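Local coordinates for protein magnesium transporter MgtE (Enterococcus faecalis, PDB 2OUX) that probably carries magnesium ions across the cell membrane as a homodimer, this piece being its cytosolic part, an N domain followed by a pair of CBS domains, at residues D199-I203 with A204-N208; S118-S122 with E123-E127; G126-K129 with E130-Y134. One frame throughout, in Å; residues are numbered along the deposited sequence.

How the interactions relate
Interactions 2 and 3 follow each other along helix 122-131 in the MgtE N domain and share Gly126 and Glu127; their centres lie about 11 Å apart. Interaction 2 is the surface start of that helix, where side chains of Ser121 and Glu124 bond backbone amides alongside the first backbone bonds. Interaction 3 is its partly buried later half, where backbone bonds predominate and Ile128 and Leu132 face helix 98-107, close to magnesium-binding aspartates. Interaction 1 belongs to the CBS region, its centre about 33 and 36 Å from those of interactions 3 and 2. It is also a surface contact, a short turn bonded mainly through backbone carbonyls, with a water linking the Asp205 carboxylate to the Leu202 amide.

Interaction 1 of 3, residues D199-I203 with A204-N208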
loop_
_atom_site.group_PDB
_atom_site.type_symbol
_atom_site.label_atom_id
_atom_site.label_comp_id
_atom_site.label_asym_id
_atom_site.label_seq_id
_atom_site.Cartn_x
_atom_site.Cartn_y
_atom_site.Cartn_z
ATOM N N ASP A 199 10.728 18.940 13.384
ATOM C CA ASP A 199 10.295 19.983 12.462
ATOM C C ASP A 199 11.450 20.662 11.740
ATOM O O ASP A 199 11.378 20.900 10.539
ATOM C CB ASP A 199 9.488 21.051 13.206
ATOM C CG ASP A 199 7.989 20.815 13.130
ATOM O OD1 ASP A 199 7.550 19.667 13.340
ATOM O OD2 ASP A 199 7.246 21.788 12.871
ATOM N N ASP A 200 12.512 20.967 12.474
ATOM C CA ASP A 200 13.664 21.655 11.903
ATOM C C ASP A 200 14.619 20.805 11.063
ATOM O O ASP A 200 15.425 21.339 10.305
ATOM C CB ASP A 200 14.433 22.364 13.026
ATOM C CG ASP A 200 13.616 23.480 13.677
ATOM O OD1 ASP A 200 13.292 24.473 12.991
ATOM O OD2 ASP A 200 13.286 23.364 14.872
ATOM N N THR A 201 14.534 19.490 11.176
ATOM C CA THR A 201 15.422 18.634 10.400
ATOM C C THR A 201 15.301 18.892 8.891
ATOM O O THR A 201 14.211 19.153 8.373
ATOM C CB THR A 201 15.128 17.159 10.666
ATOM O OG1 THR A 201 15.134 16.921 12.079
ATOM C CG2 THR A 201 16.184 16.282 10.003
ATOM N N LEU A 202 16.426 18.820 8.191
ATOM C CA LEU A 202 16.432 19.038 6.748
ATOM C C LEU A 202 16.178 17.750 5.976
ATOM O O LEU A 202 16.862 16.744 6.182
ATOM C CB LEU A 202 17.760 19.650 6.305
ATOM C CG LEU A 202 17.787 21.178 6.150
ATOM C CD1 LEU A 202 17.235 21.843 7.397
ATOM C CD2 LEU A 202 19.219 21.636 5.878
ATOM N N ILE A 203 15.189 17.797 5.086
ATOM C CA ILE A 203 14.817 16.653 4.267
ATOM C C ILE A 203 16.066 15.966 3.730
ATOM O O ILE A 203 16.167 14.743 3.750
ATOM C CB ILE A 203 13.910 17.098 3.071
ATOM C CG1 ILE A 203 12.536 17.529 3.588
ATOM C CG2 ILE A 203 13.822 15.982 2.033
ATOM C CD1 ILE A 203 11.778 16.423 4.299
ATOM N N ALA A 204 17.021 16.768 3.264
ATOM C CA ALA A 204 18.267 16.256 2.701
ATOM C C ALA A 204 19.058 15.405 3.680
ATOM O O ALA A 204 19.881 14.583 3.273
ATOM C CB ALA A 204 19.129 17.416 2.213
ATOM N N ASP A 205 18.814 15.595 4.972
ATOM C CA ASP A 205 19.537 14.832 5.976
ATOM C C ASP A 205 18.900 13.503 6.352
ATOM O O ASP A 205 19.571 12.637 6.911
ATOM C CB ASP A 205 19.750 15.677 7.235
ATOM C CG ASP A 205 20.849 16.714 7.056
ATOM O OD1 ASP A 205 21.861 16.381 6.400
ATOM O OD2 ASP A 205 20.713 17.844 7.574
ATOM N N ILE A 206 17.619 13.331 6.043
ATOM C CA ILE A 206 16.944 12.091 6.384
ATOM C C ILE A 206 16.395 11.313 5.189
ATOM O O ILE A 206 15.869 10.213 5.358
ATOM C CB ILE A 206 15.793 12.347 7.380
ATOM C CG1 ILE A 206 14.891 13.467 6.857
ATOM C CG2 ILE A 206 16.363 12.695 8.752
ATOM C CD1 ILE A 206 13.598 13.606 7.615
ATOM N N LEU A 207 16.529 11.874 3.987
ATOM C CA LEU A 207 16.034 11.225 2.774
ATOM C C LEU A 207 16.854 9.982 2.428
ATOM O O LEU A 207 17.978 9.817 2.901
ATOM C CB LEU A 207 16.065 12.215 1.598
ATOM C CG LEU A 207 17.442 12.609 1.036
ATOM C CD1 LEU A 207 17.963 11.514 0.114
ATOM C CD2 LEU A 207 17.327 13.894 0.254
ATOM N N ASN A 208 16.291 9.097 1.611
ATOM C CA ASN A 208 17.017 7.895 1.213
ATOM C C ASN A 208 17.603 8.137 -0.165
ATOM O O ASN A 208 16.875 8.467 -1.101
ATOM C CB ASN A 208 16.088 6.690 1.145
ATOM C CG ASN A 208 16.844 5.379 1.087
ATOM O OD1 ASN A 208 17.916 5.284 0.479
ATOM N ND2 ASN A 208 16.287 4.352 1.722
HETATM O O HOH W 1 18.756 18.702 9.508
#
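The short helical turn 203-206, in the first CBS repeat, is built on two carbonyl oxygens, those of Leu202 and Ile203, that meet the amides of residues three and four places on. Leu202 O takes the amide of Asp205 at 2.6 Å from N to O, with the donor standing 44° out of the carbonyl plane. Ile203 O is gripped twice. Leu207 N lies 2.9 Å from Ile203 O, almost in line with the C=O bond. Ile206 N, 3.1 Å from Ile203 O, comes instead from above the carbonyl plane, 59° out of it. An i to i+3 and an i to i+4 bond thus share one acceptor.

Side chains close round these oxygens. CB of Leu207 rests 3.3 Å from Ile203 O, and its CG lies between its own backbone N and carbonyl carbon, which leaves CG and CD2 also near that oxygen. At Ile206 the CG1 branch takes the equivalent place (chi1 51°), turning CG2 back to meet CG2 of Thr201 at 3.8 Å. Asp205 reaches back by another route: a water donates to its OD2 and accepts from Leu202 N at 2.7 Å, bridging the carboxylate to the amide before the turn.

Thr201 and Ile206 both lean on Val156 of helix 156-166, and Ile203 packs on Ala159 of that helix. Ile206 also touches Ile189, while Asn208 is backbone-bonded to Val188, so the turn rests against both helix 156-166 and strand 185-190.

Interaction 2 of 3, residues S118-S122 with E123-E127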
loop_
_atom_site.group_PDB
_atom_site.type_symbol
_atom_site.label_atom_id
_atom_site.label_comp_id
_atom_site.label_asym_id
_atom_site.label_seq_id
_atom_site.Cartn_x
_atom_site.Cartn_y
_atom_site.Cartn_z
ATOM N N SER A 118 -11.836 17.535 -26.602
ATOM C CA SER A 118 -11.941 18.882 -27.142
ATOM C C SER A 118 -12.603 19.821 -26.135
ATOM O O SER A 118 -12.296 21.011 -26.089
ATOM C CB SER A 118 -12.756 18.874 -28.437
ATOM O OG SER A 118 -14.131 18.639 -28.175
ATOM N N LEU A 119 -13.505 19.276 -25.326
ATOM C CA LEU A 119 -14.226 20.062 -24.328
ATOM C C LEU A 119 -13.362 20.526 -23.156
ATOM O O LEU A 119 -13.827 21.286 -22.303
ATOM C CB LEU A 119 -15.414 19.250 -23.797
ATOM C CG LEU A 119 -16.454 18.858 -24.851
ATOM C CD1 LEU A 119 -17.440 17.854 -24.287
ATOM C CD2 LEU A 119 -17.172 20.104 -25.323
ATOM N N LEU A 120 -12.107 20.078 -23.120
ATOM C CA LEU A 120 -11.196 20.440 -22.035
ATOM C C LEU A 120 -10.224 21.543 -22.411
ATOM O O LEU A 120 -9.775 21.626 -23.552
ATOM C CB LEU A 120 -10.383 19.225 -21.588
ATOM C CG LEU A 120 -11.098 17.983 -21.065
ATOM C CD1 LEU A 120 -10.047 16.984 -20.611
ATOM C CD2 LEU A 120 -12.025 18.344 -19.913
ATOM N N SER A 121 -9.884 22.377 -21.435
ATOM C CA SER A 121 -8.935 23.459 -21.662
ATOM C C SER A 121 -7.549 22.840 -21.827
ATOM O O SER A 121 -7.386 21.618 -21.745
ATOM C CB SER A 121 -8.917 24.429 -20.475
ATOM O OG SER A 121 -8.077 23.959 -19.434
ATOM N N SER A 122 -6.550 23.687 -22.044
ATOM C CA SER A 122 -5.188 23.218 -22.228
ATOM C C SER A 122 -4.629 22.592 -20.952
ATOM O O SER A 122 -4.007 21.533 -20.990
ATOM C CB SER A 122 -4.292 24.377 -22.671
ATOM O OG SER A 122 -2.974 23.927 -22.928
ATOM N N GLU A 123 -4.854 23.257 -19.826
ATOM C CA GLU A 123 -4.368 22.767 -18.545
ATOM C C GLU A 123 -5.102 21.508 -18.082
ATOM O O GLU A 123 -4.517 20.642 -17.436
ATOM C CB GLU A 123 -4.519 23.851 -17.481
ATOM C CG GLU A 123 -4.029 23.425 -16.108
ATOM C CD GLU A 123 -4.814 24.073 -14.986
ATOM O OE1 GLU A 123 -4.860 25.325 -14.935
ATOM O OE2 GLU A 123 -5.387 23.327 -14.158
ATOM N N GLU A 124 -6.386 21.414 -18.411
ATOM C CA GLU A 124 -7.197 20.270 -18.008
ATOM C C GLU A 124 -6.847 18.987 -18.752
ATOM O O GLU A 124 -6.998 17.890 -18.216
ATOM C CB GLU A 124 -8.684 20.569 -18.223
ATOM C CG GLU A 124 -9.156 21.890 -17.645
ATOM C CD GLU A 124 -10.653 22.078 -17.789
ATOM O OE1 GLU A 124 -11.190 21.765 -18.874
ATOM O OE2 GLU A 124 -11.294 22.545 -16.823
ATOM N N ALA A 125 -6.381 19.120 -19.987
ATOM C CA ALA A 125 -6.047 17.945 -20.779
ATOM C C ALA A 125 -4.554 17.637 -20.810
ATOM O O ALA A 125 -4.150 16.553 -21.241
ATOM C CB ALA A 125 -6.573 18.119 -22.193
ATOM N N GLY A 126 -3.744 18.585 -20.345
ATOM C CA GLY A 126 -2.297 18.418 -20.343
ATOM C C GLY A 126 -1.725 17.057 -19.974
ATOM O O GLY A 126 -1.115 16.396 -20.813
ATOM N N GLU A 127 -1.902 16.635 -18.723
ATOM C CA GLU A 127 -1.374 15.347 -18.276
ATOM C C GLU A 127 -1.992 14.171 -19.025
ATOM O O GLU A 127 -1.308 13.197 -19.340
ATOM C CB GLU A 127 -1.598 15.162 -16.774
ATOM C CG GLU A 127 -0.709 16.013 -15.875
ATOM C CD GLU A 127 -1.077 17.476 -15.896
ATOM O OE1 GLU A 127 -2.288 17.787 -15.869
ATOM O OE2 GLU A 127 -0.156 18.322 -15.922
#
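Glu124 folds back over Ser121, and its chain can be followed atom by atom. Glu124 CB lies 3.7 Å from Ser121 OG. CG sits anti to the carbonyl carbon of Glu124 and beside its backbone N (chi1 -50°), a setting that sends the chain back toward the start of the helix; Glu124 CG meets Ser121 CB at 3.8 Å. The chain then runs extended through CD, which lies near both Ser121 OG and Ser121 N. At the tip, Glu124 OE1 accepts from Ser121 N at 2.9 Å. The bond is nearly straight, 171° at the hydrogen, but the amide meets the oxygen on its anti side, 34° out of the carboxylate plane. Glu124 OE1 also touches Leu120, at 3.4 Å from its CA and 3.7 Å from its CD2.

The return bond completes a capping box in the turn between helices 110-118 and 122-131. Ser121 is the N-cap of helix 122-131, and its OG accepts from Glu124 N at 3.2 Å, so each residue's side chain accepts from the other's backbone amide. The amide of Glu124, in the first turn, thereby gains a side-chain acceptor, and the carboxylate, lying by the positive end of the helix dipole, is probably stabilised there as an anion. Ser121 O also receives Ala125 N, starting the i to i+4 ladder, which Gly126 N continues more weakly to Ser122 O.

Leu120 CD1 reaches Ala125 CB at 4.0 Å. Leu120 also rests on Ala90 of helix 86-93 and on Ala94 beyond it, while the neighbouring Leu119 touches Pro86 and Ala90.

Interaction 3 of 3, residues G126-K129 with E130-Y134; sequences GEIK and ELLHY
Backbone hydrogen bonds join Gly126-Lys129 to Glu130, Leu131 and Leu132 toward the end of helix 122-131. Glu130 N donates to Gly126 O at 3.3 Å, and Leu131 N donates to Glu127 O at the same length with a nearly linear N-H...O of 172°. Leu132 N continues to Ile128 O only weakly.

The apolar pair is Leu132 CD1 with Ile128 CG2, 4.1 Å apart, the two side chains crossing at a slant. Both face helix 98-107: Ile128 on Thr98 and Ala101, Leu132 on Val102 and Asn106. That helix bears Asp99 and Asp103, which bind magnesium.

Two carbons meet carbonyl oxygens. Leu132 CG lies 3.2 Å from Ile128 O. His133 CG stands anti to its carbonyl carbon (chi1 -71°), which brings the ring atom CD2 to 3.0 Å from Lys129 O; the carbonyl approaches the ring obliquely.

Glu127 and Glu130 meet without pairing. They run side by side in the same direction, their carboxylate planes 90° apart, and Glu130 OE1 lies 3.5 Å from Glu127 CA.

With Glu127 OE2 and Glu130 OE1 4.7 Å apart, the like charges would be expected to repel mildly and could raise the pKa of one carboxylate slightly, an effect that solvent would screen; the hydrogen bonds of this contact are all backbone bonds.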
loop_
_atom_site.group_PDB
_atom_site.type_symbol
_atom_site.label_atom_id
_atom_site.label_comp_id
_atom_site.label_asym_id
_atom_site.label_seq_id
_atom_site.Cartn_x
_atom_site.Cartn_y
_atom_site.Cartn_z
ATOM N N GLY A 126 -3.744 18.585 -20.345
ATOM C CA GLY A 126 -2.297 18.418 -20.343
ATOM C C GLY A 126 -1.725 17.057 -19.974
ATOM O O GLY A 126 -1.115 16.396 -20.813
ATOM N N GLU A 127 -1.902 16.635 -18.723
ATOM C CA GLU A 127 -1.374 15.347 -18.276
ATOM C C GLU A 127 -1.992 14.171 -19.025
ATOM O O GLU A 127 -1.308 13.197 -19.340
ATOM C CB GLU A 127 -1.598 15.162 -16.774
ATOM C CG GLU A 127 -0.709 16.013 -15.875
ATOM C CD GLU A 127 -1.077 17.476 -15.896
ATOM O OE1 GLU A 127 -2.288 17.787 -15.869
ATOM O OE2 GLU A 127 -0.156 18.322 -15.922
ATOM N N ILE A 128 -3.287 14.260 -19.305
ATOM C CA ILE A 128 -3.974 13.195 -20.022
ATOM C C ILE A 128 -3.341 13.011 -21.409
ATOM O O ILE A 128 -3.205 11.883 -21.908
ATOM C CB ILE A 128 -5.484 13.513 -20.214
ATOM C CG1 ILE A 128 -6.227 13.475 -18.872
ATOM C CG2 ILE A 128 -6.078 12.542 -21.222
ATOM C CD1 ILE A 128 -6.067 12.181 -18.125
ATOM N N LYS A 129 -2.959 14.121 -22.035
ATOM C CA LYS A 129 -2.370 14.047 -23.364
ATOM C C LYS A 129 -0.986 13.421 -23.377
ATOM O O LYS A 129 -0.640 12.710 -24.317
ATOM C CB LYS A 129 -2.348 15.434 -24.027
ATOM C CG LYS A 129 -3.700 15.812 -24.644
ATOM C CD LYS A 129 -3.655 17.097 -25.460
ATOM C CE LYS A 129 -4.968 17.296 -26.213
ATOM N NZ LYS A 129 -5.046 18.608 -26.922
ATOM N N GLU A 130 -0.199 13.659 -22.333
ATOM C CA GLU A 130 1.137 13.080 -22.271
ATOM C C GLU A 130 1.061 11.561 -22.178
ATOM O O GLU A 130 1.591 10.840 -23.028
ATOM C CB GLU A 130 1.898 13.595 -21.052
ATOM C CG GLU A 130 2.034 15.101 -20.963
ATOM C CD GLU A 130 2.659 15.534 -19.647
ATOM O OE1 GLU A 130 2.119 15.163 -18.584
ATOM O OE2 GLU A 130 3.690 16.237 -19.672
ATOM N N LEU A 131 0.378 11.079 -21.146
ATOM C CA LEU A 131 0.276 9.645 -20.904
ATOM C C LEU A 131 -0.435 8.818 -21.966
ATOM O O LEU A 131 -0.320 7.592 -21.971
ATOM C CB LEU A 131 -0.346 9.392 -19.524
ATOM C CG LEU A 131 0.603 9.553 -18.322
ATOM C CD1 LEU A 131 1.165 10.967 -18.268
ATOM C CD2 LEU A 131 -0.157 9.247 -17.036
ATOM N N LEU A 132 -1.174 9.474 -22.854
ATOM C CA LEU A 132 -1.871 8.763 -23.925
ATOM C C LEU A 132 -0.857 8.249 -24.935
ATOM O O LEU A 132 -1.125 7.299 -25.669
ATOM C CB LEU A 132 -2.854 9.686 -24.645
ATOM C CG LEU A 132 -4.261 9.840 -24.071
ATOM C CD1 LEU A 132 -4.970 10.951 -24.812
ATOM C CD2 LEU A 132 -5.033 8.528 -24.200
ATOM N N HIS A 133 0.307 8.891 -24.957
ATOM C CA HIS A 133 1.393 8.542 -25.872
ATOM C C HIS A 133 2.052 7.203 -25.575
ATOM O O HIS A 133 2.565 6.549 -26.481
ATOM C CB HIS A 133 2.480 9.620 -25.834
ATOM C CG HIS A 133 2.077 10.913 -26.460
ATOM N ND1 HIS A 133 1.888 11.063 -27.816
ATOM C CD2 HIS A 133 1.844 12.137 -25.914
ATOM C CE1 HIS A 133 1.560 12.315 -28.083
ATOM N NE2 HIS A 133 1.528 12.984 -26.943
ATOM N N TYR A 134 2.046 6.800 -24.309
ATOM C CA TYR A 134 2.682 5.551 -23.905
ATOM C C TYR A 134 2.010 4.290 -24.414
ATOM O O TYR A 134 0.786 4.165 -24.390
ATOM C CB TYR A 134 2.801 5.511 -22.385
ATOM C CG TYR A 134 3.608 6.667 -21.865
ATOM C CD1 TYR A 134 4.937 6.835 -22.246
ATOM C CD2 TYR A 134 3.040 7.617 -21.023
ATOM C CE1 TYR A 134 5.680 7.915 -21.803
ATOM C CE2 TYR A 134 3.776 8.707 -20.573
ATOM C CZ TYR A 134 5.098 8.848 -20.965
ATOM O OH TYR A 134 5.844 9.913 -20.512
#